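Local coordinates for protein aminoglycoside phosphotransferase (Mycobacterium smegmatis, PDB 6EF6) that phosphorylates (S)-1-amino-2-propanol as the kinase of the aminoacetone utilization microcompartment, at residues L85-A90 and I251-C256; S156-S161 and A287-R292; H160-T165 and G259-D264; S174-H179 and D223-I228. All blocks are in the same frame, centred on the assembly; numbering follows the deposited sequence.

In the fold
Contacts 1, 2 and 3 are largely buried, while contact 4 is a surface contact. Contact 1 joins helix 78-94 to a loop by rings, a methyl group and a cysteine; the far side of that loop binds the sodium ion through a carboxylate and waters. Contacts 2 and 3 both use helix 147-163, contact 2 against the end of helix 278-290 through direct polar bonds, contact 3 against the 259-264 turn through a water. Contact 4 too is bridged by water. Polar links tie them together: W87 to H160, H158 to D264, S161 to L227, D255 to W175, and a backbone bond from G259 to G226.

Contact 1. Residues L85-A90 and I251-C256; sequences LDWLAA and IDFDDC. With NA (sodium ion), chain D; BEZ (benzoic acid), chain B.
W87 and L88 of helix 78-94 hold the F253 ring between them, each in its own way. F253 turns an edge to the face of W87, an offset edge-to-face pair with planes at 89° and the F253 centroid 5.4 Å from that of the W87 six-membered ring. L88 comes over the face instead: its CD2 sits 3.5 Å from the F253 centroid, nearly on the ring normal, a CH-pi contact. The W87 indole is brought to this side with CG anti to the backbone N (chi1 -166°). C256 finishes the apolar group at the rim of the indole, where its CB is 4.1 Å from W87 CZ3 and its SG also lies at the edge. The W87 N-H is used by H160, and W164 stacks on the indole.

Polar chemistry takes over at D252. Its OD2 binds the sodium ion at 2.6 Å, with D231 as the other protein ligand. Three waters complete the sphere: water 2 donates to D252 OD1, water 1 lies 3.0 Å from D252 OD1 and can donate there, and water 3 donates to D255 OD2 at 2.7 Å.

Benzoic acid lies beyond. D252 N gives BEZ O1 a weak bond of 3.3 Å, bent to 126°, and I251 CD1 rests 3.7 Å from BEZ C2; R69 also holds the ligand.

D252 has left-handed backbone angles. A metal-binding aspartate followed by a phenylalanine packed under the helix of the N-terminal lobe is consistent with the DFG-in arrangement of active protein kinases, here with D252-F253-D254 in the place of the DFG motif.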
# COMPACT_ATOMS: atom_id res chain seq x y z
N LEU A 85 10.19 -10.13 -1.34
CA LEU A 85 10.20 -11.17 -2.37
C LEU A 85 10.02 -12.56 -1.77
O LEU A 85 9.39 -13.42 -2.39
CB LEU A 85 11.46 -11.07 -3.25
CG LEU A 85 11.68 -9.69 -3.92
CD1 LEU A 85 12.87 -9.76 -4.85
CD2 LEU A 85 10.46 -9.14 -4.64
N ASP A 86 10.52 -12.80 -0.56
CA ASP A 86 10.26 -14.08 0.11
C ASP A 86 8.78 -14.26 0.43
O ASP A 86 8.24 -15.37 0.30
CB ASP A 86 11.07 -14.16 1.40
CG ASP A 86 12.57 -14.40 1.17
OD1 ASP A 86 12.94 -14.86 0.06
OD2 ASP A 86 13.35 -14.10 2.10
N TRP A 87 8.07 -13.19 0.82
CA TRP A 87 6.64 -13.33 1.01
C TRP A 87 5.95 -13.62 -0.32
O TRP A 87 5.04 -14.47 -0.39
CB TRP A 87 6.04 -12.11 1.69
CG TRP A 87 4.64 -12.31 2.21
CD1 TRP A 87 4.04 -13.50 2.48
CD2 TRP A 87 3.66 -11.30 2.52
NE1 TRP A 87 2.76 -13.30 2.92
CE2 TRP A 87 2.48 -11.96 2.95
CE3 TRP A 87 3.66 -9.92 2.45
CZ2 TRP A 87 1.35 -11.29 3.37
CZ3 TRP A 87 2.52 -9.25 2.83
CH2 TRP A 87 1.36 -9.93 3.27
N LEU A 88 6.34 -12.91 -1.39
CA LEU A 88 5.72 -13.18 -2.68
C LEU A 88 5.90 -14.63 -3.07
O LEU A 88 4.97 -15.27 -3.57
CB LEU A 88 6.28 -12.28 -3.79
CG LEU A 88 6.14 -10.79 -3.65
CD1 LEU A 88 6.71 -10.07 -4.89
CD2 LEU A 88 4.69 -10.39 -3.42
N ALA A 89 7.09 -15.17 -2.84
CA ALA A 89 7.35 -16.56 -3.22
C ALA A 89 6.45 -17.52 -2.45
O ALA A 89 5.98 -18.52 -3.01
CB ALA A 89 8.82 -16.88 -3.00
N ALA A 90 6.22 -17.25 -1.16
CA ALA A 90 5.34 -18.09 -0.35
C ALA A 90 3.89 -17.94 -0.78
O ALA A 90 3.16 -18.92 -0.86
CB ALA A 90 5.52 -17.74 1.11
N ILE A 251 -0.39 -6.25 -6.64
CA ILE A 251 0.94 -5.73 -6.96
C ILE A 251 1.39 -4.80 -5.83
O ILE A 251 0.65 -4.48 -4.88
CB ILE A 251 0.96 -5.02 -8.33
CG1 ILE A 251 0.09 -3.77 -8.32
CG2 ILE A 251 0.54 -5.98 -9.44
CD1 ILE A 251 0.46 -2.76 -9.40
N ASP A 252 2.63 -4.31 -5.94
CA ASP A 252 3.14 -3.22 -5.11
C ASP A 252 3.09 -3.56 -3.62
O ASP A 252 2.50 -2.86 -2.81
CB ASP A 252 2.40 -1.91 -5.39
CG ASP A 252 3.08 -0.70 -4.75
OD1 ASP A 252 4.21 -0.86 -4.26
OD2 ASP A 252 2.47 0.38 -4.74
N PHE A 253 3.84 -4.62 -3.29
CA PHE A 253 4.09 -5.02 -1.90
C PHE A 253 5.19 -4.17 -1.24
O PHE A 253 5.72 -4.54 -0.19
CB PHE A 253 4.42 -6.54 -1.80
CG PHE A 253 3.25 -7.45 -1.91
CD1 PHE A 253 2.62 -7.69 -3.14
CD2 PHE A 253 2.83 -8.20 -0.82
CE1 PHE A 253 1.57 -8.58 -3.25
CE2 PHE A 253 1.77 -9.09 -0.95
CZ PHE A 253 1.14 -9.29 -2.14
N ASP A 254 5.60 -3.05 -1.86
CA ASP A 254 6.79 -2.37 -1.37
C ASP A 254 6.60 -1.69 -0.01
O ASP A 254 7.61 -1.34 0.59
CB ASP A 254 7.22 -1.32 -2.40
CG ASP A 254 8.61 -0.72 -2.11
OD1 ASP A 254 9.60 -1.46 -1.94
OD2 ASP A 254 8.73 0.53 -2.08
N ASP A 255 5.39 -1.47 0.46
CA ASP A 255 5.14 -0.97 1.82
C ASP A 255 4.87 -2.08 2.81
O ASP A 255 4.51 -1.82 3.95
CB ASP A 255 4.01 0.08 1.88
CG ASP A 255 4.40 1.44 1.41
OD1 ASP A 255 5.61 1.72 1.32
OD2 ASP A 255 3.44 2.20 1.11
N CYS A 256 5.03 -3.33 2.43
CA CYS A 256 4.61 -4.40 3.34
C CYS A 256 5.49 -4.41 4.59
O CYS A 256 6.64 -3.99 4.60
CB CYS A 256 4.61 -5.76 2.65
SG CYS A 256 6.21 -6.60 2.40
NA NA D . 2.59 1.90 -2.63
C BEZ B . 5.39 -3.36 -8.07
O1 BEZ B . 5.70 -4.03 -7.09
O2 BEZ B . 5.58 -2.11 -8.05
C1 BEZ B . 4.79 -4.04 -9.25
C2 BEZ B . 4.07 -3.33 -10.19
C3 BEZ B . 3.53 -3.99 -11.29
C4 BEZ B . 3.70 -5.36 -11.43
C5 BEZ B . 4.43 -6.07 -10.48
C6 BEZ B . 4.97 -5.41 -9.40
O HOH W 1 3.47 0.16 -1.59
O HOH W 2 4.73 2.04 -3.86
O HOH W 3 3.12 3.33 -1.30

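Contact 2. Residues S156-S161 and A287-R292; sequences SLHEHS and AGYRSR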
# COMPACT_ATOMS: atom_id res chain seq x y z
N SER A 156 -7.53 -13.30 2.42
CA SER A 156 -6.61 -14.37 2.05
C SER A 156 -5.16 -14.00 2.37
O SER A 156 -4.38 -14.88 2.74
CB SER A 156 -6.71 -14.64 0.57
OG SER A 156 -7.99 -15.19 0.29
N LEU A 157 -4.78 -12.73 2.19
CA LEU A 157 -3.44 -12.29 2.58
C LEU A 157 -3.25 -12.38 4.08
O LEU A 157 -2.17 -12.78 4.55
CB LEU A 157 -3.19 -10.86 2.10
CG LEU A 157 -2.96 -10.72 0.59
CD1 LEU A 157 -3.01 -9.26 0.18
CD2 LEU A 157 -1.62 -11.34 0.16
N HIS A 158 -4.26 -12.03 4.86
CA HIS A 158 -4.16 -12.15 6.29
C HIS A 158 -4.04 -13.61 6.71
O HIS A 158 -3.26 -13.95 7.63
CB HIS A 158 -5.36 -11.51 6.95
CG HIS A 158 -5.40 -10.04 6.79
ND1 HIS A 158 -6.45 -9.29 7.26
CD2 HIS A 158 -4.50 -9.17 6.29
CE1 HIS A 158 -6.22 -8.02 7.02
NE2 HIS A 158 -5.05 -7.90 6.42
N GLU A 159 -4.83 -14.49 6.12
CA GLU A 159 -4.77 -15.90 6.47
C GLU A 159 -3.38 -16.45 6.20
O GLU A 159 -2.83 -17.21 7.01
CB GLU A 159 -5.81 -16.64 5.65
CG GLU A 159 -5.89 -18.16 5.93
CD GLU A 159 -6.65 -18.91 4.86
OE1 GLU A 159 -7.86 -19.16 5.04
OE2 GLU A 159 -6.04 -19.23 3.82
N HIS A 160 -2.79 -16.14 5.03
CA HIS A 160 -1.44 -16.59 4.75
C HIS A 160 -0.45 -16.05 5.77
O HIS A 160 0.38 -16.79 6.32
CB HIS A 160 -0.99 -16.24 3.34
CG HIS A 160 0.37 -16.77 3.07
ND1 HIS A 160 1.52 -16.05 3.28
CD2 HIS A 160 0.77 -18.03 2.75
CE1 HIS A 160 2.57 -16.81 3.04
NE2 HIS A 160 2.15 -18.03 2.74
N SER A 161 -0.51 -14.75 6.02
CA SER A 161 0.42 -14.13 6.96
C SER A 161 0.35 -14.78 8.34
O SER A 161 1.38 -14.97 9.01
CB SER A 161 0.11 -12.62 7.03
OG SER A 161 0.73 -12.00 8.17
N ALA A 287 -18.23 -8.01 3.78
CA ALA A 287 -18.86 -9.22 3.27
C ALA A 287 -17.87 -10.09 2.52
O ALA A 287 -17.84 -11.32 2.67
CB ALA A 287 -20.03 -8.86 2.35
N GLY A 288 -16.99 -9.46 1.73
CA GLY A 288 -15.96 -10.22 1.02
C GLY A 288 -14.93 -10.82 1.96
O GLY A 288 -14.59 -12.01 1.87
N TYR A 289 -14.48 -10.03 2.93
CA TYR A 289 -13.51 -10.50 3.92
C TYR A 289 -14.03 -11.71 4.66
O TYR A 289 -13.36 -12.77 4.73
CB TYR A 289 -13.19 -9.36 4.88
CG TYR A 289 -11.99 -9.65 5.75
CD1 TYR A 289 -12.06 -10.48 6.82
CD2 TYR A 289 -10.77 -9.06 5.48
CE1 TYR A 289 -10.96 -10.74 7.64
CE2 TYR A 289 -9.66 -9.34 6.26
CZ TYR A 289 -9.78 -10.18 7.32
OH TYR A 289 -8.69 -10.48 8.16
N ARG A 290 -15.27 -11.61 5.19
CA ARG A 290 -15.82 -12.67 6.00
C ARG A 290 -16.07 -13.94 5.22
O ARG A 290 -16.20 -15.01 5.82
CB ARG A 290 -17.13 -12.19 6.67
CG ARG A 290 -16.90 -11.20 7.80
CD ARG A 290 -18.22 -10.74 8.45
NE ARG A 290 -17.94 -9.93 9.65
CZ ARG A 290 -18.69 -8.95 10.12
NH1 ARG A 290 -19.79 -8.56 9.49
NH2 ARG A 290 -18.33 -8.34 11.24
N SER A 291 -16.12 -13.89 3.89
CA SER A 291 -16.24 -15.09 3.07
C SER A 291 -15.01 -15.98 3.18
O SER A 291 -15.10 -17.18 2.87
CB SER A 291 -16.55 -14.74 1.61
OG SER A 291 -15.40 -14.40 0.86
N ARG A 292 -13.88 -15.43 3.60
CA ARG A 292 -12.62 -16.17 3.72
C ARG A 292 -12.06 -16.23 5.13
O ARG A 292 -11.39 -17.23 5.45
CB ARG A 292 -11.54 -15.54 2.81
CG ARG A 292 -11.79 -15.73 1.36
CD ARG A 292 -11.56 -17.16 0.91
NE ARG A 292 -12.16 -17.41 -0.40
CZ ARG A 292 -11.57 -17.19 -1.57
NH1 ARG A 292 -10.34 -16.70 -1.63
NH2 ARG A 292 -12.23 -17.45 -2.68
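The H158 and Y289 rings meet at their polar edges, Y289 OH in the plane of the imidazole and H158 ND1 in the plane of the phenol. The two share a nearly straight hydrogen bond of 2.7 Å (166°), in which either could be the donor. The rings themselves are oblique, with planes 61° apart. At the other flat group, the R292 guanidinium, S156 OG sits at the edge and in the plane; R292 NH1 gives it a weak bond of 3.4 Å, while the stronger partner of this arginine is D96, in a salt bridge.

The contact packs the C-terminal half of helix 147-163 against the C-terminal end of helix 278-290, two helices of the helical lobe of the kinase-like fold. Near the end of the second helix, S291 OG donates to G288 O at 2.7 Å, using a carbonyl lone pair, and R292 N bonds Y289 O at 2.9 Å. R292 then folds back toward S156 by a bend at chi2 (-72°).

Both imidazole nitrogens of H158 are engaged, NE2 with D264 OD2, which should fix the rotation of the ring. Y289 OH is gripped a second time by R293 NH2, a positive neighbour that may polarise the hydroxyl.

Contact 3. Residues H160-T165 and G259-D264; sequences HSQRWT and GWYFYD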
# COMPACT_ATOMS: atom_id res chain seq x y z
N HIS A 160 -2.79 -16.14 5.03
CA HIS A 160 -1.44 -16.59 4.75
C HIS A 160 -0.45 -16.05 5.77
O HIS A 160 0.38 -16.79 6.32
CB HIS A 160 -0.99 -16.24 3.34
CG HIS A 160 0.37 -16.77 3.07
ND1 HIS A 160 1.52 -16.05 3.28
CD2 HIS A 160 0.77 -18.03 2.75
CE1 HIS A 160 2.57 -16.81 3.04
NE2 HIS A 160 2.15 -18.03 2.74
N SER A 161 -0.51 -14.75 6.02
CA SER A 161 0.42 -14.13 6.96
C SER A 161 0.35 -14.78 8.34
O SER A 161 1.38 -14.97 9.01
CB SER A 161 0.11 -12.62 7.03
OG SER A 161 0.73 -12.00 8.17
N GLN A 162 -0.86 -15.09 8.81
CA GLN A 162 -1.04 -15.69 10.12
C GLN A 162 -0.46 -17.09 10.22
O GLN A 162 -0.11 -17.52 11.33
CB GLN A 162 -2.52 -15.78 10.45
CG GLN A 162 -3.09 -14.42 10.75
CD GLN A 162 -4.15 -14.44 11.81
OE1 GLN A 162 -5.32 -14.72 11.53
NE2 GLN A 162 -3.76 -14.16 13.04
N ARG A 163 -0.37 -17.83 9.13
CA ARG A 163 0.14 -19.19 9.24
C ARG A 163 1.56 -19.35 8.74
O ARG A 163 2.19 -20.37 9.03
CB ARG A 163 -0.81 -20.13 8.51
CG ARG A 163 -0.79 -20.05 7.03
CD ARG A 163 -1.80 -21.04 6.41
NE ARG A 163 -2.38 -20.51 5.17
CZ ARG A 163 -1.89 -20.71 3.94
NH1 ARG A 163 -2.51 -20.16 2.90
NH2 ARG A 163 -0.80 -21.45 3.75
N TRP A 164 2.12 -18.33 8.10
CA TRP A 164 3.41 -18.47 7.43
C TRP A 164 4.51 -18.37 8.46
O TRP A 164 4.63 -17.36 9.15
CB TRP A 164 3.58 -17.37 6.38
CG TRP A 164 4.87 -17.44 5.57
CD1 TRP A 164 5.47 -18.58 5.06
CD2 TRP A 164 5.69 -16.34 5.18
NE1 TRP A 164 6.61 -18.25 4.39
CE2 TRP A 164 6.76 -16.88 4.43
CE3 TRP A 164 5.63 -14.95 5.39
CZ2 TRP A 164 7.76 -16.08 3.91
CZ3 TRP A 164 6.62 -14.17 4.86
CH2 TRP A 164 7.65 -14.73 4.12
N THR A 165 5.35 -19.39 8.49
CA THR A 165 6.56 -19.32 9.28
C THR A 165 7.62 -18.59 8.46
O THR A 165 8.04 -19.07 7.41
CB THR A 165 7.00 -20.73 9.68
OG1 THR A 165 5.97 -21.29 10.50
CG2 THR A 165 8.33 -20.70 10.43
N GLY A 259 2.08 -4.50 11.05
CA GLY A 259 1.08 -3.50 11.37
C GLY A 259 -0.23 -4.15 11.77
O GLY A 259 -0.30 -5.38 11.85
N TRP A 260 -1.24 -3.35 12.07
CA TRP A 260 -2.55 -3.93 12.36
C TRP A 260 -3.18 -4.53 11.13
O TRP A 260 -3.26 -3.85 10.10
CB TRP A 260 -3.47 -2.92 13.03
CG TRP A 260 -3.06 -2.53 14.43
CD1 TRP A 260 -3.32 -3.24 15.57
CD2 TRP A 260 -2.25 -1.42 14.84
NE1 TRP A 260 -2.77 -2.64 16.65
CE2 TRP A 260 -2.11 -1.51 16.24
CE3 TRP A 260 -1.70 -0.31 14.17
CZ2 TRP A 260 -1.38 -0.60 16.99
CZ3 TRP A 260 -0.96 0.59 14.94
CH2 TRP A 260 -0.86 0.46 16.33
N TYR A 261 -3.69 -5.76 11.24
CA TYR A 261 -4.34 -6.37 10.07
C TYR A 261 -5.38 -5.44 9.46
O TYR A 261 -5.44 -5.28 8.23
CB TYR A 261 -4.95 -7.74 10.42
CG TYR A 261 -3.92 -8.80 10.69
CD1 TYR A 261 -3.02 -9.19 9.73
CD2 TYR A 261 -3.79 -9.36 11.93
CE1 TYR A 261 -2.05 -10.17 10.00
CE2 TYR A 261 -2.84 -10.32 12.21
CZ TYR A 261 -1.95 -10.69 11.23
OH TYR A 261 -1.00 -11.67 11.53
N PHE A 262 -6.25 -4.86 10.28
CA PHE A 262 -7.34 -4.04 9.74
C PHE A 262 -6.92 -2.65 9.29
O PHE A 262 -7.72 -1.95 8.66
CB PHE A 262 -8.58 -4.17 10.61
CG PHE A 262 -9.12 -5.57 10.54
CD1 PHE A 262 -9.74 -5.97 9.36
CD2 PHE A 262 -8.96 -6.50 11.52
CE1 PHE A 262 -10.18 -7.27 9.20
CE2 PHE A 262 -9.37 -7.80 11.35
CZ PHE A 262 -9.98 -8.17 10.20
N TYR A 263 -5.66 -2.26 9.50
CA TYR A 263 -5.17 -1.09 8.79
C TYR A 263 -5.27 -1.30 7.29
O TYR A 263 -5.45 -0.33 6.56
CB TYR A 263 -3.73 -0.81 9.24
CG TYR A 263 -3.03 0.28 8.44
CD1 TYR A 263 -3.49 1.59 8.40
CD2 TYR A 263 -1.91 -0.02 7.70
CE1 TYR A 263 -2.87 2.55 7.64
CE2 TYR A 263 -1.25 0.97 6.94
CZ TYR A 263 -1.76 2.23 6.92
OH TYR A 263 -1.12 3.19 6.17
N ASP A 264 -5.18 -2.54 6.80
CA ASP A 264 -5.37 -2.76 5.36
C ASP A 264 -6.72 -2.24 4.86
O ASP A 264 -6.82 -1.77 3.70
CB ASP A 264 -5.22 -4.24 5.02
CG ASP A 264 -3.79 -4.71 4.93
OD1 ASP A 264 -2.88 -3.94 4.59
OD2 ASP A 264 -3.60 -5.94 5.17
O HOH W 4 1.57 -12.16 10.57
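S161 and Y261 mark the nearest approach of the two backbones, their CA atoms 9.6 Å apart, so the gap is spanned by side chains. On one side helix 147-163 runs out: R163 N still bonds H160 O, and W164 leaves helical angles. On the other, strand 259-260 turns into helix 263-268, with Y263 N bonded to W260 O at 2.9 Å and D264 N to Y261 O at 3.1 Å.

Y261 reaches across from this turn. Y261 OH comes 3.5 Å from Q162 CG, while S161 OG lies at the ring edge, in plane, 3.8 Å from Y261 CE1. Q162 bends at chi2, and its amide plane stands 57° from the phenol; its OE1 accepts from R293. The polar link is water 4, which spends one proton on S161 OG, at a short 2.5 Å, and the other on Y261 OH at 2.8 Å. S161 OG, thus an acceptor here, is also bonded to L227 O, so the hydroxyl is gripped twice.

Just past the turn, D264 OD1 takes the backbone N of A230, next to the sodium ligand D231. An aspartate near the start of helix 263-268 that holds the A230-D231 loop, probably the counterpart of the HRD loop of protein kinases, is consistent with the conserved aspartate of their helix F.

Contact 4. Residues S174-H179 and D223-I228; sequences SWDWEH and DRYGLI
Y225 leads with its hydroxyl yet runs into carbon: Y225 OH lies 3.4 Å from D176 CB and 3.9 Å from S174 CB. The polar connection is made through water 5, which sits in the plane of the phenol and bonds Y225 OH at 2.7 Å and S174 OG at the same 2.7 Å. W260 meets the phenol ring edge-to-face.

The D176 carboxylate is occupied within its own segment. A chi1 of 57° sets CG between the backbone N and the carbonyl carbon, which turns the carboxylate back to its own helix. D176 is the N-cap of helix 177-180, and its OD1 accepts twice from H179. The imidazole ND1-H comes in on the syn lone pair, H179 ND1 to D176 OD1 2.7 Å and close to straight at 161°, with the oxygen almost in the ring plane. The backbone N of H179 arrives at D176 OD1 from the anti side at 3.2 Å, with the donor 31° out of the carboxylate plane. One oxygen thus caps the helix and fixes the rotation of the histidine.

Around this surface patch the two segments are anchored separately: W175 NE1 bonds D255 O in the loop of the sodium site, and the backbone of G226 pairs with G259 of strand 259-260.

The chemistry is divided accordingly. The carboxylate serves its own helix and could favour a protonated H179, whereas S174 OG and Y225 OH, 4.1 Å apart, meet through the one water that bonds both.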
# COMPACT_ATOMS: atom_id res chain seq x y z
N SER A 174 7.88 -1.42 10.31
CA SER A 174 6.61 -1.48 11.02
C SER A 174 5.75 -0.24 10.79
O SER A 174 6.27 0.88 10.65
CB SER A 174 6.82 -1.61 12.53
OG SER A 174 7.50 -2.83 12.81
N TRP A 175 4.44 -0.47 10.75
CA TRP A 175 3.44 0.58 10.69
C TRP A 175 2.78 0.60 12.06
O TRP A 175 1.57 0.48 12.17
CB TRP A 175 2.44 0.34 9.56
CG TRP A 175 3.09 0.38 8.23
CD1 TRP A 175 3.45 -0.69 7.41
CD2 TRP A 175 3.49 1.56 7.50
NE1 TRP A 175 4.05 -0.25 6.28
CE2 TRP A 175 4.11 1.12 6.29
CE3 TRP A 175 3.42 2.95 7.75
CZ2 TRP A 175 4.61 1.99 5.36
CZ3 TRP A 175 3.96 3.82 6.81
CH2 TRP A 175 4.52 3.34 5.62
N ASP A 176 3.59 0.77 13.10
CA ASP A 176 3.10 0.92 14.46
C ASP A 176 2.88 2.38 14.79
O ASP A 176 3.06 3.24 13.93
CB ASP A 176 4.05 0.23 15.45
CG ASP A 176 5.49 0.72 15.38
OD1 ASP A 176 5.76 1.65 14.63
OD2 ASP A 176 6.32 0.16 16.12
N TRP A 177 2.47 2.69 16.03
CA TRP A 177 2.20 4.09 16.35
C TRP A 177 3.44 4.95 16.11
O TRP A 177 3.36 5.99 15.43
CB TRP A 177 1.74 4.26 17.80
CG TRP A 177 1.40 5.69 18.08
CD1 TRP A 177 2.18 6.60 18.72
CD2 TRP A 177 0.17 6.32 17.75
NE1 TRP A 177 1.49 7.82 18.76
CE2 TRP A 177 0.26 7.65 18.20
CE3 TRP A 177 -0.99 5.89 17.13
CZ2 TRP A 177 -0.80 8.56 17.98
CZ3 TRP A 177 -2.03 6.78 16.95
CH2 TRP A 177 -1.92 8.10 17.39
N GLU A 178 4.57 4.52 16.65
CA GLU A 178 5.83 5.26 16.53
C GLU A 178 6.13 5.67 15.09
O GLU A 178 6.54 6.81 14.84
CB GLU A 178 6.96 4.40 17.09
CG GLU A 178 8.34 5.08 16.84
CD GLU A 178 9.50 4.39 17.48
OE1 GLU A 178 9.28 3.38 18.18
OE2 GLU A 178 10.64 4.86 17.23
N HIS A 179 5.93 4.77 14.14
CA HIS A 179 6.38 5.01 12.78
C HIS A 179 5.29 5.58 11.90
O HIS A 179 5.55 5.89 10.74
CB HIS A 179 6.99 3.75 12.15
CG HIS A 179 8.23 3.30 12.82
ND1 HIS A 179 8.23 2.43 13.89
CD2 HIS A 179 9.52 3.71 12.68
CE1 HIS A 179 9.48 2.25 14.32
NE2 HIS A 179 10.27 3.04 13.62
N ASP A 223 -3.68 -11.95 17.05
CA ASP A 223 -4.90 -11.93 16.28
C ASP A 223 -5.16 -10.60 15.57
O ASP A 223 -5.98 -10.55 14.66
CB ASP A 223 -6.10 -12.28 17.18
CG ASP A 223 -6.23 -11.35 18.42
OD1 ASP A 223 -5.22 -10.97 19.05
OD2 ASP A 223 -7.38 -11.02 18.79
N ARG A 224 -4.45 -9.55 15.94
CA ARG A 224 -4.73 -8.21 15.51
C ARG A 224 -3.58 -7.53 14.77
O ARG A 224 -3.81 -6.48 14.15
CB ARG A 224 -5.20 -7.37 16.72
CG ARG A 224 -6.60 -7.77 17.15
CD ARG A 224 -7.02 -7.18 18.45
NE ARG A 224 -8.39 -7.55 18.78
CZ ARG A 224 -9.03 -7.25 19.90
NH1 ARG A 224 -8.48 -6.55 20.88
NH2 ARG A 224 -10.27 -7.70 20.09
N TYR A 225 -2.36 -8.05 14.86
CA TYR A 225 -1.18 -7.36 14.35
C TYR A 225 -0.22 -8.39 13.79
O TYR A 225 -0.03 -9.46 14.41
CB TYR A 225 -0.56 -6.62 15.52
CG TYR A 225 0.61 -5.68 15.24
CD1 TYR A 225 1.93 -6.16 15.17
CD2 TYR A 225 0.39 -4.33 15.09
CE1 TYR A 225 2.99 -5.27 14.92
CE2 TYR A 225 1.45 -3.45 14.84
CZ TYR A 225 2.72 -3.94 14.79
OH TYR A 225 3.78 -3.08 14.53
N GLY A 226 0.37 -8.11 12.63
CA GLY A 226 1.30 -9.03 11.99
C GLY A 226 1.72 -8.49 10.63
O GLY A 226 1.63 -7.30 10.37
N LEU A 227 2.19 -9.38 9.78
CA LEU A 227 2.69 -9.01 8.46
C LEU A 227 1.51 -8.69 7.51
O LEU A 227 0.61 -9.51 7.31
CB LEU A 227 3.55 -10.13 7.89
CG LEU A 227 4.09 -9.90 6.47
CD1 LEU A 227 5.02 -8.71 6.40
CD2 LEU A 227 4.81 -11.16 5.93
N ILE A 228 1.52 -7.48 6.94
CA ILE A 228 0.50 -6.94 6.05
C ILE A 228 1.11 -6.30 4.79
O ILE A 228 2.25 -5.86 4.76
CB ILE A 228 -0.42 -5.91 6.75
CG1 ILE A 228 0.38 -4.74 7.34
CG2 ILE A 228 -1.27 -6.57 7.81
CD1 ILE A 228 -0.47 -3.55 7.73
O HOH W 5 6.27 -4.05 14.85